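Local structure of sulfatase (6USS) at residues 62-67 with 331-336; 129-134 with 140-145; 273-278 with 291-296. The protein probably hydrolyses sulfate esters, most likely aryl sulfates, as a calcium-binding sulfatase of a gut bacterium. The protein carries 1 engineered substitution. All coordinates share one frame; numbering follows the deposited sequence.

Contact 1: 62-67 with 331-336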
loop_
_atom_site.group_PDB
_atom_site.type_symbol
_atom_site.label_atom_id
_atom_site.label_comp_id
_atom_site.label_asym_id
_atom_site.label_seq_id
_atom_site.Cartn_x
_atom_site.Cartn_y
_atom_site.Cartn_z
ATOM N N GLU A 62 -39.564 11.653 -9.667
ATOM C CA GLU A 62 -40.728 10.892 -9.233
ATOM C C GLU A 62 -40.477 9.389 -9.322
ATOM O O GLU A 62 -40.941 8.634 -8.461
ATOM C CB GLU A 62 -41.969 11.284 -10.047
ATOM C CG GLU A 62 -42.416 12.755 -9.952
ATOM C CD GLU A 62 -42.922 13.174 -8.563
ATOM O OE1 GLU A 62 -42.819 12.385 -7.591
ATOM O OE2 GLU A 62 -43.424 14.313 -8.444
ATOM N N VAL A 63 -39.742 8.925 -10.338
ATOM C CA VAL A 63 -39.657 7.472 -10.531
ATOM C C VAL A 63 -38.501 6.815 -9.760
ATOM O O VAL A 63 -38.643 5.680 -9.296
ATOM C CB VAL A 63 -39.601 7.104 -12.036
ATOM C CG1 VAL A 63 -40.708 7.786 -12.789
ATOM C CG2 VAL A 63 -38.240 7.413 -12.678
ATOM N N TYR A 64 -37.363 7.487 -9.599
ATOM C CA TYR A 64 -36.240 6.855 -8.918
ATOM C C TYR A 64 -36.439 6.889 -7.407
ATOM O O TYR A 64 -37.257 7.642 -6.876
ATOM C CB TYR A 64 -34.919 7.540 -9.290
ATOM C CG TYR A 64 -34.602 7.461 -10.771
ATOM C CD1 TYR A 64 -34.725 6.256 -11.463
ATOM C CD2 TYR A 64 -34.177 8.585 -11.475
ATOM C CE1 TYR A 64 -34.448 6.172 -12.818
ATOM C CE2 TYR A 64 -33.888 8.511 -12.835
ATOM C CZ TYR A 64 -34.031 7.297 -13.507
ATOM O OH TYR A 64 -33.752 7.207 -14.864
ATOM N N GLU A 65 -35.685 6.050 -6.706
ATOM C CA GLU A 65 -35.781 5.967 -5.249
ATOM C C GLU A 65 -34.381 6.008 -4.638
ATOM O O GLU A 65 -33.679 4.991 -4.581
ATOM C CB GLU A 65 -36.545 4.723 -4.832
ATOM C CG GLU A 65 -37.993 4.749 -5.276
ATOM C CD GLU A 65 -38.713 3.453 -4.975
ATOM O OE1 GLU A 65 -38.209 2.665 -4.142
ATOM O OE2 GLU A 65 -39.777 3.206 -5.581
ATOM N N THR A 66 -33.973 7.189 -4.180
ATOM C CA THR A 66 -32.735 7.363 -3.429
ATOM C C THR A 66 -33.083 7.970 -2.071
ATOM O O THR A 66 -32.751 9.131 -1.786
ATOM C CB THR A 66 -31.730 8.227 -4.191
ATOM O OG1 THR A 66 -32.304 9.508 -4.509
ATOM C CG2 THR A 66 -31.308 7.527 -5.475
ATOM N N PRO A 67 -33.768 7.214 -1.210
ATOM C CA PRO A 67 -34.178 7.791 0.080
ATOM C C PRO A 67 -33.001 8.135 0.969
ATOM O O PRO A 67 -33.117 9.048 1.799
ATOM C CB PRO A 67 -35.043 6.689 0.701
ATOM C CG PRO A 67 -34.451 5.411 0.122
ATOM C CD PRO A 67 -34.087 5.776 -1.303
ATOM N N GLY A 331 -29.829 1.030 -26.921
ATOM C CA GLY A 331 -29.846 -0.318 -26.382
ATOM C C GLY A 331 -29.759 -0.401 -24.867
ATOM O O GLY A 331 -30.002 -1.473 -24.309
ATOM N N TRP A 332 -29.429 0.690 -24.184
ATOM C CA TRP A 332 -29.441 0.670 -22.731
ATOM C C TRP A 332 -30.523 1.539 -22.117
ATOM O O TRP A 332 -30.955 1.253 -20.998
ATOM C CB TRP A 332 -28.080 1.097 -22.172
ATOM C CG TRP A 332 -27.007 0.076 -22.377
ATOM C CD1 TRP A 332 -25.812 0.256 -23.023
ATOM C CD2 TRP A 332 -27.016 -1.294 -21.924
ATOM N NE1 TRP A 332 -25.073 -0.914 -22.994
ATOM C CE2 TRP A 332 -25.791 -1.879 -22.335
ATOM C CE3 TRP A 332 -27.935 -2.079 -21.214
ATOM C CZ2 TRP A 332 -25.466 -3.211 -22.058
ATOM C CZ3 TRP A 332 -27.612 -3.405 -20.939
ATOM C CH2 TRP A 332 -26.385 -3.956 -21.361
ATOM N N ARG A 333 -30.985 2.576 -22.812
ATOM C CA ARG A 333 -31.939 3.510 -22.229
ATOM C C ARG A 333 -33.087 3.761 -23.193
ATOM O O ARG A 333 -32.884 3.846 -24.410
ATOM C CB ARG A 333 -31.280 4.854 -21.862
ATOM C CG ARG A 333 -30.012 4.744 -21.008
ATOM C CD ARG A 333 -30.314 4.233 -19.607
ATOM N NE ARG A 333 -31.351 5.019 -18.943
ATOM C CZ ARG A 333 -31.164 6.212 -18.376
ATOM N NH1 ARG A 333 -29.960 6.790 -18.371
ATOM N NH2 ARG A 333 -32.195 6.827 -17.804
ATOM N N ASP A 334 -34.296 3.858 -22.636
ATOM C CA ASP A 334 -35.472 4.300 -23.366
ATOM C C ASP A 334 -35.664 5.797 -23.135
ATOM O O ASP A 334 -34.895 6.446 -22.416
ATOM C CB ASP A 334 -36.710 3.501 -22.951
ATOM C CG ASP A 334 -36.716 2.081 -23.522
ATOM O OD1 ASP A 334 -36.369 1.903 -24.715
ATOM O OD2 ASP A 334 -37.064 1.138 -22.783
ATOM N N GLY A 335 -36.705 6.347 -23.756
ATOM C CA GLY A 335 -36.898 7.780 -23.833
ATOM C C GLY A 335 -36.151 8.405 -25.002
ATOM O O GLY A 335 -35.254 7.811 -25.601
ATOM N N LYS A 336 -36.544 9.638 -25.330
ATOM C CA LYS A 336 -35.932 10.355 -26.444
ATOM C C LYS A 336 -34.421 10.393 -26.269
ATOM O O LYS A 336 -33.912 10.839 -25.235
ATOM C CB LYS A 336 -36.507 11.770 -26.531
ATOM C CG LYS A 336 -35.925 12.633 -27.634
ATOM C CD LYS A 336 -36.930 13.697 -28.089
ATOM C CE LYS A 336 -36.300 15.098 -28.145
ATOM N NZ LYS A 336 -35.217 15.226 -29.172
HETATM O O HOH W 1 -32.253 9.283 -15.987
#

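Contact 2: 129-134 with 140-145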
loop_
_atom_site.group_PDB
_atom_site.type_symbol
_atom_site.label_atom_id
_atom_site.label_comp_id
_atom_site.label_asym_id
_atom_site.label_seq_id
_atom_site.Cartn_x
_atom_site.Cartn_y
_atom_site.Cartn_z
ATOM N N TRP A 129 -2.162 12.372 -26.089
ATOM C CA TRP A 129 -2.570 12.508 -24.703
ATOM C C TRP A 129 -2.020 11.357 -23.843
ATOM O O TRP A 129 -1.379 10.427 -24.334
ATOM C CB TRP A 129 -4.095 12.622 -24.643
ATOM C CG TRP A 129 -4.873 11.392 -25.048
ATOM C CD1 TRP A 129 -5.170 10.971 -26.327
ATOM C CD2 TRP A 129 -5.482 10.438 -24.162
ATOM N NE1 TRP A 129 -5.925 9.811 -26.280
ATOM C CE2 TRP A 129 -6.133 9.469 -24.966
ATOM C CE3 TRP A 129 -5.546 10.315 -22.767
ATOM C CZ2 TRP A 129 -6.833 8.391 -24.418
ATOM C CZ3 TRP A 129 -6.243 9.239 -22.226
ATOM C CH2 TRP A 129 -6.876 8.290 -23.053
ATOM N N ASN A 130 -2.248 11.453 -22.531
ATOM C CA ASN A 130 -1.586 10.586 -21.550
ATOM C C ASN A 130 -2.390 9.304 -21.320
ATOM O O ASN A 130 -2.964 9.074 -20.252
ATOM C CB ASN A 130 -1.360 11.341 -20.247
ATOM C CG ASN A 130 -0.114 12.198 -20.287
ATOM O OD1 ASN A 130 0.858 11.848 -20.945
ATOM N ND2 ASN A 130 -0.132 13.323 -19.580
ATOM N N VAL A 131 -2.364 8.434 -22.334
ATOM C CA VAL A 131 -3.143 7.197 -22.378
ATOM C C VAL A 131 -2.868 6.328 -21.161
ATOM O O VAL A 131 -3.650 5.425 -20.853
ATOM C CB VAL A 131 -2.844 6.390 -23.655
ATOM C CG1 VAL A 131 -3.325 7.134 -24.886
ATOM C CG2 VAL A 131 -1.345 6.084 -23.744
ATOM N N ASN A 132 -1.748 6.566 -20.477
ATOM C CA ASN A 132 -1.369 5.706 -19.370
ATOM C C ASN A 132 -1.801 6.242 -18.019
ATOM O O ASN A 132 -1.622 5.537 -17.014
ATOM C CB ASN A 132 0.143 5.477 -19.362
ATOM C CG ASN A 132 0.587 4.433 -20.375
ATOM O OD1 ASN A 132 -0.236 3.730 -20.985
ATOM N ND2 ASN A 132 1.898 4.342 -20.577
ATOM N N GLY A 133 -2.348 7.464 -17.957
ATOM C CA GLY A 133 -3.007 7.909 -16.740
ATOM C C GLY A 133 -2.125 8.738 -15.835
ATOM O O GLY A 133 -1.335 9.557 -16.309
ATOM N N VAL A 134 -2.234 8.549 -14.527
ATOM C CA VAL A 134 -1.377 9.270 -13.598
ATOM C C VAL A 134 -0.642 8.260 -12.725
ATOM O O VAL A 134 -1.070 7.117 -12.556
ATOM C CB VAL A 134 -2.171 10.260 -12.726
ATOM C CG1 VAL A 134 -3.014 11.185 -13.611
ATOM C CG2 VAL A 134 -3.035 9.496 -11.704
ATOM N N ILE A 140 7.593 7.638 -16.516
ATOM C CA ILE A 140 6.634 6.631 -16.955
ATOM C C ILE A 140 5.939 7.144 -18.209
ATOM O O ILE A 140 5.197 8.135 -18.158
ATOM C CB ILE A 140 5.625 6.285 -15.856
ATOM C CG1 ILE A 140 6.373 5.798 -14.614
ATOM C CG2 ILE A 140 4.734 5.183 -16.342
ATOM C CD1 ILE A 140 7.266 4.606 -14.870
ATOM N N ASP A 141 6.145 6.417 -19.315
ATOM C CA ASP A 141 5.956 6.840 -20.703
ATOM C C ASP A 141 4.881 7.901 -20.917
ATOM O O ASP A 141 5.214 9.058 -21.200
ATOM C CB ASP A 141 5.652 5.629 -21.599
ATOM C CG ASP A 141 5.274 6.036 -23.020
ATOM O OD1 ASP A 141 5.955 6.936 -23.563
ATOM O OD2 ASP A 141 4.302 5.469 -23.590
ATOM N N HIS A 142 3.602 7.541 -20.827
ATOM C CA HIS A 142 2.599 8.540 -21.198
ATOM C C HIS A 142 1.723 8.840 -19.993
ATOM O O HIS A 142 0.507 8.612 -20.023
ATOM C CB HIS A 142 1.746 8.070 -22.383
ATOM C CG HIS A 142 2.242 8.525 -23.725
ATOM N ND1 HIS A 142 3.475 8.168 -24.230
ATOM C CD2 HIS A 142 1.650 9.284 -24.684
ATOM C CE1 HIS A 142 3.628 8.701 -25.432
ATOM N NE2 HIS A 142 2.538 9.386 -25.729
ATOM N N THR A 143 2.348 9.336 -18.922
ATOM C CA THR A 143 1.665 9.617 -17.672
ATOM C C THR A 143 1.889 11.062 -17.259
ATOM O O THR A 143 2.872 11.693 -17.659
ATOM C CB THR A 143 2.154 8.696 -16.542
ATOM O OG1 THR A 143 3.533 8.977 -16.256
ATOM C CG2 THR A 143 1.980 7.232 -16.934
ATOM N N PHE A 144 0.961 11.572 -16.449
ATOM C CA PHE A 144 1.161 12.804 -15.701
ATOM C C PHE A 144 1.616 12.431 -14.292
ATOM O O PHE A 144 0.888 11.738 -13.564
ATOM C CB PHE A 144 -0.116 13.642 -15.659
ATOM C CG PHE A 144 0.062 14.970 -14.986
ATOM C CD1 PHE A 144 0.591 16.043 -15.678
ATOM C CD2 PHE A 144 -0.288 15.142 -13.654
ATOM C CE1 PHE A 144 0.778 17.267 -15.056
ATOM C CE2 PHE A 144 -0.117 16.372 -13.027
ATOM C CZ PHE A 144 0.415 17.438 -13.731
ATOM N N GLN A 145 2.832 12.850 -13.930
ATOM C CA GLN A 145 3.356 12.597 -12.592
ATOM C C GLN A 145 2.727 13.582 -11.619
ATOM O O GLN A 145 2.644 14.780 -11.908
ATOM C CB GLN A 145 4.878 12.730 -12.546
ATOM C CG GLN A 145 5.448 12.607 -11.119
ATOM C CD GLN A 145 6.971 12.749 -11.040
ATOM O OE1 GLN A 145 7.633 13.056 -12.035
ATOM N NE2 GLN A 145 7.530 12.521 -9.848
HETATM O O HOH W 2 3.403 2.928 -22.604
#

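Contact 3: 273-278 with 291-296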
loop_
_atom_site.group_PDB
_atom_site.type_symbol
_atom_site.label_atom_id
_atom_site.label_comp_id
_atom_site.label_asym_id
_atom_site.label_seq_id
_atom_site.Cartn_x
_atom_site.Cartn_y
_atom_site.Cartn_z
ATOM N N TYR A 273 -35.715 -4.920 -9.196
ATOM C CA TYR A 273 -36.103 -4.811 -10.595
ATOM C C TYR A 273 -37.618 -4.852 -10.760
ATOM O O TYR A 273 -38.211 -3.942 -11.353
ATOM C CB TYR A 273 -35.435 -5.920 -11.392
ATOM C CG TYR A 273 -35.900 -5.983 -12.808
ATOM C CD1 TYR A 273 -35.418 -5.089 -13.757
ATOM C CD2 TYR A 273 -36.813 -6.942 -13.207
ATOM C CE1 TYR A 273 -35.843 -5.146 -15.063
ATOM C CE2 TYR A 273 -37.238 -7.015 -14.512
ATOM C CZ TYR A 273 -36.752 -6.117 -15.437
ATOM O OH TYR A 273 -37.182 -6.205 -16.732
ATOM N N GLN A 274 -38.265 -5.890 -10.223
ATOM C CA GLN A 274 -39.694 -6.083 -10.458
ATOM C C GLN A 274 -40.523 -4.937 -9.897
ATOM O O GLN A 274 -41.578 -4.603 -10.453
ATOM C CB GLN A 274 -40.161 -7.418 -9.864
ATOM C CG GLN A 274 -41.573 -7.825 -10.284
ATOM C CD GLN A 274 -41.731 -7.876 -11.798
ATOM O OE1 GLN A 274 -40.925 -8.488 -12.504
ATOM N NE2 GLN A 274 -42.766 -7.221 -12.304
ATOM N N LYS A 275 -40.068 -4.315 -8.809
ATOM C CA LYS A 275 -40.813 -3.187 -8.264
ATOM C C LYS A 275 -40.986 -2.084 -9.309
ATOM O O LYS A 275 -42.080 -1.521 -9.457
ATOM C CB LYS A 275 -40.119 -2.652 -7.008
ATOM C CG LYS A 275 -40.790 -1.387 -6.446
ATOM C CD LYS A 275 -40.073 -0.856 -5.205
ATOM C CE LYS A 275 -38.612 -0.538 -5.477
ATOM N NZ LYS A 275 -37.988 0.110 -4.275
ATOM N N TYR A 276 -39.927 -1.778 -10.065
ATOM C CA TYR A 276 -40.037 -0.712 -11.058
ATOM C C TYR A 276 -40.858 -1.151 -12.262
ATOM O O TYR A 276 -41.571 -0.333 -12.859
ATOM C CB TYR A 276 -38.642 -0.239 -11.479
ATOM C CG TYR A 276 -37.936 0.459 -10.352
ATOM C CD1 TYR A 276 -38.310 1.744 -9.979
ATOM C CD2 TYR A 276 -36.925 -0.174 -9.627
ATOM C CE1 TYR A 276 -37.688 2.394 -8.938
ATOM C CE2 TYR A 276 -36.286 0.478 -8.560
ATOM C CZ TYR A 276 -36.682 1.764 -8.224
ATOM O OH TYR A 276 -36.091 2.449 -7.186
ATOM N N ILE A 277 -40.771 -2.427 -12.632
ATOM C CA ILE A 277 -41.646 -2.953 -13.671
ATOM C C ILE A 277 -43.099 -2.779 -13.253
ATOM O O ILE A 277 -43.970 -2.490 -14.083
ATOM C CB ILE A 277 -41.310 -4.430 -13.969
ATOM C CG1 ILE A 277 -39.899 -4.573 -14.550
ATOM C CG2 ILE A 277 -42.294 -5.012 -14.955
ATOM C CD1 ILE A 277 -39.792 -4.154 -16.014
ATOM N N ASP A 278 -43.376 -2.919 -11.950
ATOM C CA ASP A 278 -44.729 -2.720 -11.447
ATOM C C ASP A 278 -45.102 -1.242 -11.390
ATOM O O ASP A 278 -46.282 -0.902 -11.500
ATOM C CB ASP A 278 -44.872 -3.356 -10.066
ATOM C CG ASP A 278 -44.754 -4.876 -10.106
ATOM O OD1 ASP A 278 -45.192 -5.493 -11.107
ATOM O OD2 ASP A 278 -44.219 -5.455 -9.135
ATOM N N LEU A 291 -30.335 -0.183 -10.507
ATOM C CA LEU A 291 -28.938 0.161 -10.236
ATOM C C LEU A 291 -28.848 1.376 -9.324
ATOM O O LEU A 291 -28.043 1.403 -8.387
ATOM C CB LEU A 291 -28.186 0.441 -11.534
ATOM C CG LEU A 291 -27.861 -0.754 -12.416
ATOM C CD1 LEU A 291 -26.738 -0.419 -13.440
ATOM C CD2 LEU A 291 -27.503 -1.934 -11.537
ATOM N N ILE A 292 -29.682 2.387 -9.587
ATOM C CA ILE A 292 -29.679 3.613 -8.796
ATOM C C ILE A 292 -30.030 3.309 -7.349
ATOM O O ILE A 292 -29.421 3.853 -6.422
ATOM C CB ILE A 292 -30.639 4.645 -9.420
ATOM C CG1 ILE A 292 -30.013 5.272 -10.676
ATOM C CG2 ILE A 292 -31.047 5.701 -8.410
ATOM C CD1 ILE A 292 -31.015 5.962 -11.581
ATOM N N GLU A 293 -30.989 2.409 -7.128
ATOM C CA GLU A 293 -31.444 2.161 -5.769
ATOM C C GLU A 293 -30.449 1.319 -4.986
ATOM O O GLU A 293 -30.311 1.502 -3.774
ATOM C CB GLU A 293 -32.822 1.492 -5.771
ATOM C CG GLU A 293 -33.533 1.643 -4.414
ATOM C CD GLU A 293 -34.805 0.805 -4.252
ATOM O OE1 GLU A 293 -35.423 0.413 -5.267
ATOM O OE2 GLU A 293 -35.192 0.559 -3.083
ATOM N N GLY A 294 -29.748 0.405 -5.654
ATOM C CA GLY A 294 -28.747 -0.388 -4.963
ATOM C C GLY A 294 -27.527 0.434 -4.595
ATOM O O GLY A 294 -26.906 0.207 -3.553
ATOM N N MET A 295 -27.164 1.400 -5.445
ATOM C CA MET A 295 -26.183 2.398 -5.043
ATOM C C MET A 295 -26.638 3.101 -3.772
ATOM O O MET A 295 -25.878 3.228 -2.809
ATOM C CB MET A 295 -25.969 3.409 -6.173
ATOM C CG MET A 295 -25.112 4.609 -5.781
ATOM S SD MET A 295 -26.066 5.967 -5.052
ATOM C CE MET A 295 -27.073 6.468 -6.434
ATOM N N ASP A 296 -27.893 3.556 -3.753
ATOM C CA ASP A 296 -28.411 4.282 -2.603
ATOM C C ASP A 296 -28.490 3.396 -1.357
ATOM O O ASP A 296 -28.339 3.895 -0.231
ATOM C CB ASP A 296 -29.782 4.868 -2.940
ATOM C CG ASP A 296 -30.312 5.785 -1.839
ATOM O OD1 ASP A 296 -29.957 6.995 -1.836
ATOM O OD2 ASP A 296 -31.089 5.303 -0.986
#

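Contact 1: 62-67 with 331-336
Tyr64 and Arg333 reach for each other from opposite directions; the backbones stay far apart, with Tyr64 CA and Arg333 CA 14.4 Å from each other, and Tyr64 OH and Arg333 NH2 are the only atoms of 62-67 and 331-336 that come close. From Tyr64 CA, on the first residue to leave the helical path after helix 59-63, the bond to CB points toward 331-336. With CG beside the backbone N and anti to the carbonyl carbon (chi1 -61°), the ring carries its hydroxyl toward Arg333. Over one face, near the rim, lies Val63 CG2, 3.9 Å above the plane of the Tyr64 ring, while Ile292 of helix 283-308 also touches the side chain. At the end, Tyr64 OH comes within 3.3 Å of Arg333 NH2, but the angle is too poor for a hydrogen bond, and the ring and guanidinium planes stand 61° apart. Water 1 makes the link instead. It lies 2.8 Å from Tyr64 OH, and it accepts from Arg333 NH2 at 3.1 Å, sitting in the guanidinium plane at its edge. The arginine chain, bent at chi2 and chi3, also carries NE into a salt bridge with Glu285, whose OE2 takes the backbone N-H of Asp334 as well. The Arg333 side chain is about 9 Å from that of Asp43, a calcium ligand. The chemistry implies a division of labour: Glu285 probably offsets the charge of the buried guanidinium, and the phenol joins it through one water.

Contact 2: 129-134 with 140-145
The imidazole of His142 presents its edge to Trp129: the backbone O of Trp129 lies in the ring plane, 3.3 Å from His142 CD2. Another edge is held by Asp141, whose OD1 accepts from His142 ND1 at 2.8 Å; ND1 meets OD1 from above the carboxylate plane, while OD1 lies in the plane of the imidazole. His142 NE2 bonds to Asp128, and two carboxylate partners would probably favour a charged ring. The indole of Trp129 has Val131 CG1 over one face, near the rim, while its NE1 bonds to Asp118. Two asparagine amides lie against 140-145. That of Asn130 runs along the His142-Thr143 backbone and bonds through ND2 to His104 O. That of Asn132 accepts at OD1 from the backbone N of Gly114 and, turned 76° from the Asp141 carboxylate, shares water 2 with it: Asn132 ND2 donates to the water at 2.9 Å and Asp141 OD2 accepts from it. Thr143 holds OG1 between its backbone N and carbonyl carbon (chi1 65°), where it donates to Ile140 O, and this sets CG2 against Asn132 CB at 3.5 Å.

The backbones are tied by Asn132 N to His142 O, 3.1 Å, closing on the type I turn 130-133, and by Phe144 N to Gly133 O, also 3.1 Å. Val134 then pairs with Phe144 in the small parallel sheet of strands 133-135 and 143-145. The two strands each set a side chain against a helix, Val134 on 88-97 and Phe144 on 101-104, and Ile140 packs on Asn250 of the second subunit.

Contact 3: 273-278 with 291-296
Glu293 is the hub here: Lys275 and Tyr276, neighbours on helix 273-279, both close on its carboxylate.

The ionic part comes first. Lys275 NZ donates to Glu293 OE1 at 2.8 Å, on the syn side and 24° out of the carboxylate plane, and more weakly to Glu293 OE2 at 3.1 Å. This salt bridge depends on a bend: the lysine chain runs extended as far as chi2, then turns at chi3 (58°), which brings its end across the glutamate at about a right angle. Lys275 NZ is shared with Glu65, its closer carboxylate partner.

The uncharged donor lands on the same oxygen. Tyr276 OH donates to Glu293 OE1 at 2.9 Å from above the carboxylate, 46° out of plane, and on the face from which the lysine also arrives. Ring and carboxylate are almost perpendicular. Two donors on OE1 fix the rotation of a glutamate chain that is extended all the way to its end, and would probably stabilise its negative charge.

Gln274 NE2 also donates to Asp278 OD1, four residues on in the same helix, at 3.2 Å.

No apolar contact joins the segments; beyond the bonds, Glu293 CB lies 3.7 Å from Tyr276 OH. The tyrosine ring packs on Ala286 and Ala289, earlier in helix 283-308.

The arrangement is a salt bridge and hydrogen bond between consecutive helices. Helix 273-279 is joined to helix 283-308 by Glu293 together with the packing of Tyr276 and Ile277 on Ala286. Helix 283-308 in turn sends Met295 against Phe39 and Val41 of strand 35-41, and so lies against the central sheet of the alkaline phosphatase-like sulfatase fold.

Contacts 1 and 3 are neighbours, their centres 9 Å apart, and they touch: Glu65 of 62-67 salt-bridges Lys275, and Thr66 and Pro67 pack on Asp296. Contact 2 lies across the chain's centre, 36 and 38 Å from them between centres, and touches neither. The chemistry follows the setting. Contact 1 is buried yet tiny, a water-mediated meeting of two long side chains. Contact 3, partly buried, depends on charge between successive helices. Contact 2, mostly buried with Asp141 exposed at its edge, buries by far the largest area and is the one where backbone hydrogen bonds and strand pairing join the segments, close together in sequence.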